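Local structure of selenium-binding protein (Sulfolobus tokodaii, 2ECE) at residues 23-28 / 392-397; 55-60 / 418-423; 338-343 / 399-404; 375-380 / 434-439. The protein is of unknown function but folds into a beta-propeller and possibly binds selenium. All blocks are in the same frame, centred on the assembly; numbering follows the deposited sequence.

Contact 1: residues 23-28 / 392-397; sequences PPEDLA and GRRVYV
The carboxylate of Glu25 is gripped side-on by Arg394, across the seam between two blades of a beta-propeller. Glu25 lies just before strand 27-33, in the blade built of strands from both the beginning (27-33) and the end (443-449) of the chain; Arg394 opens strand 394-398 of the neighbouring blade. Arg394 NE meets Glu25 OE2 at 2.7 Å, and Arg394 NH2 meets Glu25 OE1 at 2.9 Å. Both bonds are nearly straight and lie close to the guanidinium plane. The fit is not flat, however: carboxylate and guanidinium planes are 34° apart, and both oxygens are met on their syn sides but well out of the carboxylate plane. A bend at chi3 of Arg394 (-69°) swings the guanidinium round so that NE and NH2 present their shared edge.

The outer side is the looser one. Pro24 is exposed and brings CB to 3.7 Å from Arg394 NH2, neither over the guanidinium face nor at its edge, while NH1 turns to a second carboxylate, Asp391. The tight part lies on the inner side, where Tyr396 comes in from the same strand, its ring nearly perpendicular to the carboxylate. Glu25 and Tyr396 are buried there, both touching Val50 and Leu449. Glu25 OE2 accepts twice: besides Arg394 NE, it takes the hydroxyl of Tyr396 on its anti lone pair, OH to OE2 2.7 Å.

Contact 2: residues 55-60 / 418-423; sequences ETYSKI and MVKLNA
Tyr57 and Lys420 share essentially all the surface buried here, joining a type II beta turn of one propeller blade to a strand of the next. The turn, Thr56 to Lys59, lies in the loop between strands 44-49 and 60-65; Lys420 stands on strand 417-423. Their long axes are roughly perpendicular, and the polar ends meet. Tyr57 does not start out facing the strand: with CG anti to the backbone N (chi1 172°), its ring is carried across until the hydroxyl reaches the lysine. Lys420 sets off toward the turn, its aliphatic part touching Tyr396 and Phe435, then bends at chi3 (83°) to bring up the ammonium group. That group donates to the phenol oxygen, coming in at the edge of the ring and near its plane rather than over a face, so this is no cation-pi contact. The nearby positive charge would probably polarise the Tyr57 hydroxyl. Ser58, next in the turn, lays CB over one face of the Tyr57 ring, toward the rim, and its OG bonds to Phe436 N. Lys420 NZ stands 2.8 Å from Tyr57 OH, and the methylene CE behind it lies 3.4 Å from the same oxygen.

Contact 3: residues 338-343 / 399-404; sequences SLWGIG and NSLYST
Asn399 offers its main-chain oxygen to the indole of Trp340: NE1 to O is 2.9 Å, with an N-H...O angle of 160°. The oxygen sits at the edge of the ring, near its plane, but the donor stands above the carbonyl plane, 41° out of it. The Asn399 side chain is engaged away from the tryptophan, ND2 donating to Lys415 O. Ser400 carries the chain past the indole, its OG bonded to Asp406. Leu401 then comes down on one face of the ring. Its CB lies 3.8 Å from the centroid of the six-membered ring, a CH-pi contact, and CD2 reaches 3.6 Å from Trp340 CZ3. Its chi1 of 177° extends the side chain out over the benzo face, CB toward CZ2 and CD2 over CZ3 and CE3. Beyond it the chain enters helix 403-409.

Trp340 directly follows strand 334-339 of one propeller blade, and residues 399-404 follow strand 394-398 of the next. A phenylalanine in place of Trp340 would probably leave Asn399 O without its indole donor and uncover part of Leu401. All three touching residues are buried, so the single N-H satisfies a carbonyl away from bulk solvent and probably helps to fix the indole's rotation, with its face turned to Leu401.

Contact 4: residues 375-380 / 434-439; sequences AGHKLT and EFFVDF
The imidazole of His377 lies over one face of the Phe436 ring in an offset stack, the centroids 3.9 Å apart and the planes within 5° of parallel. The displacement puts Phe436 CD1 over the middle of the imidazole, while His377 ND1 stands above the phenyl rim beside CG, 3.5 Å from that atom. The side chains run antiparallel, each ring reaching back over the root of the other. His377 CB therefore also lies over the phenyl face, near the CZ end, as a CH-pi contact 4.0 Å from the centroid, and at the other end Phe436 CB approaches His377 CE1 to 3.7 Å. Leu379 comes to the far end of the phenyl at a slant, CD2 3.6 Å from Phe436 CE2. His373 meets both stacked rings edge-to-face.

Phe436 belongs to strand 429-438, the outermost strand of a propeller blade, and the loop 375-380 precedes the same blade's strand 386-388. Side chains alternate along the outer strand: Phe436 faces the loop and also packs on Trp417 and Val419, whereas Phe435 and Val437 point to the other side and pack on Val48 of the adjoining blade. A chi1 of -167°, which points CG away from the backbone N, raises the Phe436 ring off the strand to the loop. Replacing this phenylalanine by alanine is likely to strip the His377 imidazole of its stacking partner, leaving it less restrained, and to open a gap beside Leu379 CD2. His377 is partly exposed and Leu379 buried, the latter also touching Leu364 and Trp417.

In the fold
Contacts 1, 2 and 4 gather on the blade of strands 386-388, 394-398, 417-423 and 429-438. Contacts 1 and 2, centres about 9 Å apart, both tie it to the blade closed by strand 443-449 from the end of the chain, and their neighbouring strands probably bond through Val397 N and Val419 O, 2.7 Å apart. Contact 4 lies about 10 Å from contact 2, centre to centre, with Met418 N 2.9 Å from Val437 O. Contact 3 ties the preceding blade to the same one; its centre is about 16 Å from that of contact 4, bridged by Asn399 ND2 and Thr380 O at 3.0 Å, and about 21 Å from that of contact 1. No active site is established among them.

Contact 1: residues 23-28 / 392-397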
loop_
_atom_site.group_PDB
_atom_site.type_symbol
_atom_site.label_atom_id
_atom_site.label_comp_id
_atom_site.label_asym_id
_atom_site.label_seq_id
_atom_site.Cartn_x
_atom_site.Cartn_y
_atom_site.Cartn_z
ATOM N N PRO A 23 9.703 -20.897 -2.991
ATOM C CA PRO A 23 10.863 -20.513 -2.177
ATOM C C PRO A 23 10.702 -19.136 -1.531
ATOM O O PRO A 23 10.107 -18.231 -2.124
ATOM C CB PRO A 23 12.012 -20.538 -3.182
ATOM C CG PRO A 23 11.572 -21.570 -4.177
ATOM C CD PRO A 23 10.124 -21.221 -4.365
ATOM N N PRO A 24 11.250 -18.955 -0.315
ATOM C CA PRO A 24 11.165 -17.684 0.414
ATOM C C PRO A 24 11.874 -16.554 -0.331
ATOM O O PRO A 24 12.643 -16.800 -1.260
ATOM C CB PRO A 24 11.859 -17.992 1.746
ATOM C CG PRO A 24 11.813 -19.493 1.849
ATOM C CD PRO A 24 12.066 -19.923 0.435
ATOM N N GLU A 25 11.620 -15.320 0.095
ATOM C CA GLU A 25 12.235 -14.144 -0.520
ATOM C C GLU A 25 13.688 -13.958 -0.062
ATOM O O GLU A 25 14.008 -14.195 1.099
ATOM C CB GLU A 25 11.431 -12.885 -0.163
ATOM C CG GLU A 25 11.508 -12.459 1.309
ATOM C CD GLU A 25 10.582 -13.248 2.230
ATOM O OE1 GLU A 25 9.938 -14.211 1.763
ATOM O OE2 GLU A 25 10.497 -12.902 3.432
ATOM N N ASP A 26 14.557 -13.533 -0.978
ATOM C CA ASP A 26 15.965 -13.284 -0.665
ATOM C C ASP A 26 16.206 -11.792 -0.432
ATOM O O ASP A 26 17.111 -11.405 0.309
ATOM C CB ASP A 26 16.884 -13.711 -1.816
ATOM C CG ASP A 26 17.090 -15.206 -1.888
ATOM O OD1 ASP A 26 17.223 -15.847 -0.821
ATOM O OD2 ASP A 26 17.141 -15.738 -3.020
ATOM N N LEU A 27 15.388 -10.960 -1.076
ATOM C CA LEU A 27 15.547 -9.514 -0.981
ATOM C C LEU A 27 14.246 -8.774 -0.767
ATOM O O LEU A 27 13.163 -9.290 -1.033
ATOM C CB LEU A 27 16.180 -8.972 -2.264
ATOM C CG LEU A 27 17.467 -9.610 -2.760
ATOM C CD1 LEU A 27 17.651 -9.275 -4.236
ATOM C CD2 LEU A 27 18.642 -9.122 -1.917
ATOM N N ALA A 28 14.383 -7.534 -0.311
ATOM C CA ALA A 28 13.249 -6.657 -0.073
ATOM C C ALA A 28 13.578 -5.304 -0.687
ATOM O O ALA A 28 14.558 -4.662 -0.312
ATOM C CB ALA A 28 12.999 -6.508 1.421
ATOM N N GLY A 392 3.589 -16.535 4.593
ATOM C CA GLY A 392 2.863 -15.931 5.698
ATOM C C GLY A 392 3.532 -15.859 7.062
ATOM O O GLY A 392 2.909 -15.409 8.025
ATOM N N ARG A 393 4.791 -16.278 7.154
ATOM C CA ARG A 393 5.502 -16.270 8.433
ATOM C C ARG A 393 6.211 -14.965 8.806
ATOM O O ARG A 393 6.480 -14.726 9.983
ATOM C CB ARG A 393 6.522 -17.412 8.457
ATOM C CG ARG A 393 5.908 -18.782 8.212
ATOM C CD ARG A 393 6.974 -19.841 7.977
ATOM N NE ARG A 393 6.384 -21.114 7.563
ATOM C CZ ARG A 393 5.800 -21.978 8.389
ATOM N NH1 ARG A 393 5.728 -21.718 9.692
ATOM N NH2 ARG A 393 5.276 -23.100 7.909
ATOM N N ARG A 394 6.503 -14.117 7.822
ATOM C CA ARG A 394 7.210 -12.864 8.093
ATOM C C ARG A 394 6.440 -11.624 7.633
ATOM O O ARG A 394 5.894 -11.595 6.527
ATOM C CB ARG A 394 8.584 -12.898 7.412
ATOM C CG ARG A 394 9.434 -14.123 7.788
ATOM C CD ARG A 394 10.634 -14.288 6.865
ATOM N NE ARG A 394 10.241 -14.668 5.507
ATOM C CZ ARG A 394 9.826 -15.883 5.151
ATOM N NH1 ARG A 394 9.745 -16.859 6.050
ATOM N NH2 ARG A 394 9.496 -16.129 3.889
ATOM N N VAL A 395 6.396 -10.608 8.493
ATOM C CA VAL A 395 5.716 -9.358 8.173
ATOM C C VAL A 395 6.741 -8.233 8.268
ATOM O O VAL A 395 7.376 -8.048 9.303
ATOM C CB VAL A 395 4.561 -9.051 9.156
ATOM C CG1 VAL A 395 3.828 -7.780 8.714
ATOM C CG2 VAL A 395 3.594 -10.223 9.218
ATOM N N TYR A 396 6.924 -7.500 7.177
ATOM C CA TYR A 396 7.874 -6.400 7.157
ATOM C C TYR A 396 7.092 -5.117 7.416
ATOM O O TYR A 396 5.976 -4.955 6.926
ATOM C CB TYR A 396 8.591 -6.372 5.813
ATOM C CG TYR A 396 9.421 -7.620 5.576
ATOM C CD1 TYR A 396 10.716 -7.724 6.081
ATOM C CD2 TYR A 396 8.893 -8.720 4.890
ATOM C CE1 TYR A 396 11.467 -8.888 5.909
ATOM C CE2 TYR A 396 9.640 -9.892 4.714
ATOM C CZ TYR A 396 10.923 -9.966 5.224
ATOM O OH TYR A 396 11.675 -11.105 5.031
ATOM N N VAL A 397 7.681 -4.210 8.187
ATOM C CA VAL A 397 7.005 -2.974 8.564
ATOM C C VAL A 397 7.859 -1.717 8.387
ATOM O O VAL A 397 9.016 -1.695 8.813
ATOM C CB VAL A 397 6.590 -3.035 10.053
ATOM C CG1 VAL A 397 5.653 -1.886 10.383
ATOM C CG2 VAL A 397 5.952 -4.391 10.370
#

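Contact 2: residues 55-60 / 418-423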
loop_
_atom_site.group_PDB
_atom_site.type_symbol
_atom_site.label_atom_id
_atom_site.label_comp_id
_atom_site.label_asym_id
_atom_site.label_seq_id
_atom_site.Cartn_x
_atom_site.Cartn_y
_atom_site.Cartn_z
ATOM N N GLU A 55 25.522 -13.256 4.497
ATOM C CA GLU A 55 26.456 -12.513 5.323
ATOM C C GLU A 55 26.104 -11.027 5.359
ATOM O O GLU A 55 26.625 -10.278 6.187
ATOM C CB GLU A 55 27.883 -12.747 4.823
ATOM C CG GLU A 55 28.345 -14.177 5.107
ATOM C CD GLU A 55 29.691 -14.515 4.507
ATOM O OE1 GLU A 55 30.231 -15.590 4.848
ATOM O OE2 GLU A 55 30.207 -13.720 3.693
ATOM N N THR A 56 25.212 -10.604 4.465
ATOM C CA THR A 56 24.774 -9.213 4.445
ATOM C C THR A 56 23.297 -9.141 4.831
ATOM O O THR A 56 22.564 -8.260 4.386
ATOM C CB THR A 56 24.987 -8.547 3.061
ATOM O OG1 THR A 56 24.495 -9.399 2.018
ATOM C CG2 THR A 56 26.462 -8.254 2.842
ATOM N N TYR A 57 22.878 -10.078 5.677
ATOM C CA TYR A 57 21.500 -10.145 6.154
ATOM C C TYR A 57 21.139 -8.877 6.929
ATOM O O TYR A 57 21.933 -8.386 7.729
ATOM C CB TYR A 57 21.335 -11.380 7.047
ATOM C CG TYR A 57 20.014 -11.483 7.779
ATOM C CD1 TYR A 57 18.803 -11.528 7.086
ATOM C CD2 TYR A 57 19.977 -11.566 9.172
ATOM C CE1 TYR A 57 17.588 -11.657 7.762
ATOM C CE2 TYR A 57 18.776 -11.694 9.854
ATOM C CZ TYR A 57 17.584 -11.739 9.144
ATOM O OH TYR A 57 16.396 -11.864 9.823
ATOM N N SER A 58 19.943 -8.349 6.675
ATOM C CA SER A 58 19.447 -7.144 7.340
ATOM C C SER A 58 20.259 -5.889 7.022
ATOM O O SER A 58 20.310 -4.947 7.820
ATOM C CB SER A 58 19.408 -7.355 8.858
ATOM O OG SER A 58 18.698 -6.308 9.500
ATOM N N LYS A 59 20.886 -5.878 5.850
ATOM C CA LYS A 59 21.691 -4.746 5.411
ATOM C C LYS A 59 21.189 -4.185 4.092
ATOM O O LYS A 59 20.656 -4.921 3.265
ATOM C CB LYS A 59 23.138 -5.165 5.182
ATOM C CG LYS A 59 24.047 -5.226 6.388
ATOM C CD LYS A 59 25.450 -5.516 5.876
ATOM C CE LYS A 59 26.527 -5.357 6.926
ATOM N NZ LYS A 59 27.840 -5.708 6.322
ATOM N N ILE A 60 21.370 -2.883 3.891
ATOM C CA ILE A 60 20.998 -2.269 2.624
ATOM C C ILE A 60 22.229 -2.574 1.785
ATOM O O ILE A 60 23.325 -2.106 2.097
ATOM C CB ILE A 60 20.857 -0.750 2.744
ATOM C CG1 ILE A 60 19.672 -0.404 3.645
ATOM C CG2 ILE A 60 20.697 -0.144 1.360
ATOM C CD1 ILE A 60 19.638 1.051 4.084
ATOM N N MET A 418 12.827 -0.287 9.117
ATOM C CA MET A 418 12.092 -1.437 8.628
ATOM C C MET A 418 12.241 -2.501 9.689
ATOM O O MET A 418 13.351 -2.874 10.071
ATOM C CB MET A 418 12.623 -1.961 7.299
ATOM C CG MET A 418 11.880 -3.229 6.885
ATOM S SD MET A 418 11.892 -3.624 5.142
ATOM C CE MET A 418 13.603 -3.914 4.913
ATOM N N VAL A 419 11.102 -2.958 10.177
ATOM C CA VAL A 419 11.062 -3.960 11.217
ATOM C C VAL A 419 10.493 -5.258 10.673
ATOM O O VAL A 419 9.661 -5.245 9.755
ATOM C CB VAL A 419 10.187 -3.455 12.384
ATOM C CG1 VAL A 419 9.662 -4.617 13.207
ATOM C CG2 VAL A 419 11.001 -2.505 13.256
ATOM N N LYS A 420 10.958 -6.377 11.223
ATOM C CA LYS A 420 10.453 -7.673 10.810
ATOM C C LYS A 420 9.701 -8.302 11.972
ATOM O O LYS A 420 10.156 -8.265 13.118
ATOM C CB LYS A 420 11.576 -8.612 10.364
ATOM C CG LYS A 420 11.035 -9.987 9.976
ATOM C CD LYS A 420 12.019 -10.847 9.188
ATOM C CE LYS A 420 13.004 -11.594 10.075
ATOM N NZ LYS A 420 13.739 -12.647 9.301
ATOM N N LEU A 421 8.538 -8.857 11.664
ATOM C CA LEU A 421 7.708 -9.515 12.657
ATOM C C LEU A 421 7.629 -10.981 12.262
ATOM O O LEU A 421 7.653 -11.311 11.079
ATOM C CB LEU A 421 6.299 -8.921 12.657
ATOM C CG LEU A 421 6.145 -7.411 12.850
ATOM C CD1 LEU A 421 4.666 -7.050 12.841
ATOM C CD2 LEU A 421 6.786 -6.993 14.168
ATOM N N ASN A 422 7.553 -11.861 13.251
ATOM C CA ASN A 422 7.442 -13.285 12.983
ATOM C C ASN A 422 5.995 -13.637 13.297
ATOM O O ASN A 422 5.557 -13.520 14.440
ATOM C CB ASN A 422 8.407 -14.066 13.876
ATOM C CG ASN A 422 9.863 -13.830 13.504
ATOM O OD1 ASN A 422 10.683 -13.481 14.354
ATOM N ND2 ASN A 422 10.192 -14.026 12.229
ATOM N N ALA A 423 5.243 -14.034 12.275
ATOM C CA ALA A 423 3.836 -14.372 12.460
ATOM C C ALA A 423 3.628 -15.875 12.578
ATOM O O ALA A 423 4.230 -16.661 11.838
ATOM C CB ALA A 423 3.012 -13.820 11.308
#

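Contact 3: residues 338-343 / 399-404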
loop_
_atom_site.group_PDB
_atom_site.type_symbol
_atom_site.label_atom_id
_atom_site.label_comp_id
_atom_site.label_asym_id
_atom_site.label_seq_id
_atom_site.Cartn_x
_atom_site.Cartn_y
_atom_site.Cartn_z
ATOM N N SER A 338 -2.029 -1.846 10.555
ATOM C CA SER A 338 -1.016 -1.031 11.194
ATOM C C SER A 338 -1.800 0.115 11.826
ATOM O O SER A 338 -2.817 0.557 11.284
ATOM C CB SER A 338 -0.017 -0.494 10.167
ATOM O OG SER A 338 -0.648 0.373 9.235
ATOM N N LEU A 339 -1.360 0.562 12.996
ATOM C CA LEU A 339 -2.007 1.678 13.670
ATOM C C LEU A 339 -0.915 2.727 13.742
ATOM O O LEU A 339 -0.073 2.709 14.638
ATOM C CB LEU A 339 -2.476 1.295 15.080
ATOM C CG LEU A 339 -3.839 0.608 15.235
ATOM C CD1 LEU A 339 -3.771 -0.819 14.709
ATOM C CD2 LEU A 339 -4.238 0.606 16.711
ATOM N N TRP A 340 -0.933 3.627 12.769
ATOM C CA TRP A 340 0.063 4.678 12.657
ATOM C C TRP A 340 -0.053 5.755 13.730
ATOM O O TRP A 340 0.878 6.526 13.936
ATOM C CB TRP A 340 -0.045 5.311 11.273
ATOM C CG TRP A 340 1.125 6.149 10.905
ATOM C CD1 TRP A 340 2.413 5.729 10.720
ATOM C CD2 TRP A 340 1.112 7.549 10.609
ATOM N NE1 TRP A 340 3.204 6.786 10.317
ATOM C CE2 TRP A 340 2.429 7.914 10.246
ATOM C CE3 TRP A 340 0.114 8.535 10.620
ATOM C CZ2 TRP A 340 2.771 9.217 9.887
ATOM C CZ3 TRP A 340 0.458 9.837 10.261
ATOM C CH2 TRP A 340 1.774 10.162 9.904
ATOM N N GLY A 341 -1.196 5.811 14.407
ATOM C CA GLY A 341 -1.376 6.803 15.452
ATOM C C GLY A 341 -0.955 6.237 16.793
ATOM O O GLY A 341 -0.005 6.708 17.416
ATOM N N ILE A 342 -1.658 5.198 17.231
ATOM C CA ILE A 342 -1.359 4.563 18.505
ATOM C C ILE A 342 0.009 3.872 18.542
ATOM O O ILE A 342 0.720 3.956 19.548
ATOM C CB ILE A 342 -2.484 3.572 18.870
ATOM C CG1 ILE A 342 -3.708 4.369 19.333
ATOM C CG2 ILE A 342 -2.004 2.586 19.936
ATOM C CD1 ILE A 342 -4.987 3.583 19.366
ATOM N N GLY A 343 0.378 3.197 17.453
ATOM C CA GLY A 343 1.666 2.523 17.395
ATOM C C GLY A 343 1.608 1.008 17.507
ATOM O O GLY A 343 2.244 0.417 18.384
ATOM N N ASN A 399 7.612 2.896 8.378
ATOM C CA ASN A 399 6.884 3.890 9.179
ATOM C C ASN A 399 6.439 5.245 8.645
ATOM O O ASN A 399 5.897 6.048 9.412
ATOM C CB ASN A 399 7.701 4.139 10.447
ATOM C CG ASN A 399 9.070 4.720 10.140
ATOM O OD1 ASN A 399 9.684 4.387 9.120
ATOM N ND2 ASN A 399 9.560 5.590 11.021
ATOM N N SER A 400 6.660 5.523 7.367
ATOM C CA SER A 400 6.262 6.806 6.814
ATOM C C SER A 400 4.942 6.726 6.048
ATOM O O SER A 400 4.680 5.747 5.358
ATOM C CB SER A 400 7.364 7.333 5.898
ATOM O OG SER A 400 6.944 8.514 5.248
ATOM N N LEU A 401 4.122 7.770 6.169
ATOM C CA LEU A 401 2.829 7.825 5.494
ATOM C C LEU A 401 2.882 8.762 4.288
ATOM O O LEU A 401 2.590 8.367 3.159
ATOM C CB LEU A 401 1.737 8.307 6.466
ATOM C CG LEU A 401 0.322 8.484 5.891
ATOM C CD1 LEU A 401 -0.210 7.138 5.414
ATOM C CD2 LEU A 401 -0.605 9.077 6.948
ATOM N N TYR A 402 3.248 10.013 4.546
ATOM C CA TYR A 402 3.345 11.030 3.506
ATOM C C TYR A 402 4.143 12.220 4.068
ATOM O O TYR A 402 3.882 12.690 5.175
ATOM C CB TYR A 402 1.936 11.462 3.062
ATOM C CG TYR A 402 1.926 12.398 1.869
ATOM C CD1 TYR A 402 2.074 13.777 2.037
ATOM C CD2 TYR A 402 1.831 11.902 0.567
ATOM C CE1 TYR A 402 2.131 14.640 0.934
ATOM C CE2 TYR A 402 1.886 12.753 -0.538
ATOM C CZ TYR A 402 2.037 14.120 -0.346
ATOM O OH TYR A 402 2.098 14.967 -1.431
ATOM N N SER A 403 5.123 12.684 3.300
ATOM C CA SER A 403 6.000 13.787 3.696
ATOM C C SER A 403 5.416 14.805 4.677
ATOM O O SER A 403 5.866 14.905 5.812
ATOM C CB SER A 403 6.504 14.520 2.448
ATOM O OG SER A 403 5.423 15.059 1.708
ATOM N N THR A 404 4.411 15.555 4.239
ATOM C CA THR A 404 3.812 16.575 5.087
ATOM C C THR A 404 2.936 16.058 6.220
ATOM O O THR A 404 2.801 16.726 7.246
ATOM C CB THR A 404 3.017 17.586 4.243
ATOM O OG1 THR A 404 2.129 16.890 3.363
ATOM C CG2 THR A 404 3.976 18.440 3.422
#

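Contact 4: residues 375-380 / 434-439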
loop_
_atom_site.group_PDB
_atom_site.type_symbol
_atom_site.label_atom_id
_atom_site.label_comp_id
_atom_site.label_asym_id
_atom_site.label_seq_id
_atom_site.Cartn_x
_atom_site.Cartn_y
_atom_site.Cartn_z
ATOM N N ALA A 375 15.377 -4.534 20.560
ATOM C CA ALA A 375 16.833 -4.567 20.445
ATOM C C ALA A 375 17.456 -3.280 20.995
ATOM O O ALA A 375 18.668 -3.203 21.196
ATOM C CB ALA A 375 17.235 -4.759 18.993
ATOM N N GLY A 376 16.621 -2.271 21.227
ATOM C CA GLY A 376 17.110 -1.010 21.761
ATOM C C GLY A 376 16.900 0.216 20.883
ATOM O O GLY A 376 16.891 1.345 21.387
ATOM N N HIS A 377 16.725 0.008 19.579
ATOM C CA HIS A 377 16.542 1.114 18.640
ATOM C C HIS A 377 15.374 2.041 18.956
ATOM O O HIS A 377 14.270 1.586 19.267
ATOM C CB HIS A 377 16.355 0.578 17.216
ATOM C CG HIS A 377 17.380 -0.433 16.808
ATOM N ND1 HIS A 377 17.108 -1.784 16.730
ATOM C CD2 HIS A 377 18.681 -0.290 16.458
ATOM C CE1 HIS A 377 18.196 -2.428 16.349
ATOM N NE2 HIS A 377 19.164 -1.546 16.178
ATOM N N LYS A 378 15.620 3.346 18.872
ATOM C CA LYS A 378 14.574 4.332 19.103
ATOM C C LYS A 378 13.756 4.370 17.816
ATOM O O LYS A 378 14.303 4.544 16.724
ATOM C CB LYS A 378 15.184 5.710 19.384
ATOM C CG LYS A 378 15.981 5.779 20.682
ATOM C CD LYS A 378 15.092 5.526 21.895
ATOM C CE LYS A 378 15.912 5.418 23.180
ATOM N NZ LYS A 378 15.037 5.226 24.372
ATOM N N LEU A 379 12.448 4.197 17.943
ATOM C CA LEU A 379 11.571 4.182 16.775
ATOM C C LEU A 379 10.702 5.425 16.642
ATOM O O LEU A 379 9.782 5.630 17.435
ATOM C CB LEU A 379 10.654 2.957 16.829
ATOM C CG LEU A 379 11.298 1.581 17.027
ATOM C CD1 LEU A 379 10.199 0.518 17.116
ATOM C CD2 LEU A 379 12.256 1.281 15.871
ATOM N N THR A 380 10.986 6.251 15.636
ATOM C CA THR A 380 10.182 7.440 15.400
ATOM C C THR A 380 8.974 7.001 14.571
ATOM O O THR A 380 8.995 5.933 13.949
ATOM C CB THR A 380 10.966 8.517 14.619
ATOM O OG1 THR A 380 11.432 7.976 13.377
ATOM C CG2 THR A 380 12.152 9.005 15.434
ATOM N N GLU A 434 16.520 -9.624 16.146
ATOM C CA GLU A 434 17.727 -9.495 15.335
ATOM C C GLU A 434 17.644 -8.596 14.100
ATOM O O GLU A 434 18.570 -7.826 13.829
ATOM C CB GLU A 434 18.207 -10.885 14.907
ATOM C CG GLU A 434 18.083 -11.946 15.998
ATOM C CD GLU A 434 16.695 -12.568 16.055
ATOM O OE1 GLU A 434 16.349 -13.347 15.137
ATOM O OE2 GLU A 434 15.945 -12.276 17.013
ATOM N N PHE A 435 16.546 -8.686 13.354
ATOM C CA PHE A 435 16.388 -7.895 12.133
ATOM C C PHE A 435 16.035 -6.423 12.344
ATOM O O PHE A 435 15.156 -6.091 13.139
ATOM C CB PHE A 435 15.330 -8.542 11.224
ATOM C CG PHE A 435 15.218 -7.899 9.871
ATOM C CD1 PHE A 435 14.435 -6.761 9.683
ATOM C CD2 PHE A 435 15.929 -8.410 8.789
ATOM C CE1 PHE A 435 14.363 -6.139 8.427
ATOM C CE2 PHE A 435 15.868 -7.797 7.533
ATOM C CZ PHE A 435 15.083 -6.660 7.352
ATOM N N PHE A 436 16.727 -5.546 11.621
ATOM C CA PHE A 436 16.457 -4.115 11.703
ATOM C C PHE A 436 17.225 -3.316 10.670
ATOM O O PHE A 436 18.420 -3.520 10.468
ATOM C CB PHE A 436 16.789 -3.559 13.093
ATOM C CG PHE A 436 16.241 -2.173 13.333
ATOM C CD1 PHE A 436 17.058 -1.047 13.247
ATOM C CD2 PHE A 436 14.897 -1.999 13.612
ATOM C CE1 PHE A 436 16.532 0.230 13.436
ATOM C CE2 PHE A 436 14.358 -0.730 13.802
ATOM C CZ PHE A 436 15.175 0.387 13.715
ATOM N N VAL A 437 16.516 -2.411 10.007
ATOM C CA VAL A 437 17.130 -1.535 9.034
ATOM C C VAL A 437 16.775 -0.124 9.465
ATOM O O VAL A 437 15.603 0.194 9.705
ATOM C CB VAL A 437 16.589 -1.768 7.608
ATOM C CG1 VAL A 437 17.327 -0.871 6.625
ATOM C CG2 VAL A 437 16.750 -3.229 7.223
ATOM N N ASP A 438 17.801 0.700 9.602
ATOM C CA ASP A 438 17.645 2.095 9.969
ATOM C C ASP A 438 18.056 2.843 8.703
ATOM O O ASP A 438 19.188 2.718 8.241
ATOM C CB ASP A 438 18.563 2.416 11.155
ATOM C CG ASP A 438 19.019 3.858 11.174
ATOM O OD1 ASP A 438 18.233 4.750 10.789
ATOM O OD2 ASP A 438 20.173 4.094 11.593
ATOM N N PHE A 439 17.129 3.597 8.130
ATOM C CA PHE A 439 17.404 4.314 6.891
ATOM C C PHE A 439 18.020 5.698 7.083
ATOM O O PHE A 439 18.063 6.503 6.148
ATOM C CB PHE A 439 16.115 4.397 6.069
ATOM C CG PHE A 439 15.632 3.053 5.576
ATOM C CD1 PHE A 439 16.231 2.443 4.476
ATOM C CD2 PHE A 439 14.606 2.381 6.234
ATOM C CE1 PHE A 439 15.816 1.185 4.039
ATOM C CE2 PHE A 439 14.186 1.123 5.803
ATOM C CZ PHE A 439 14.793 0.524 4.704
#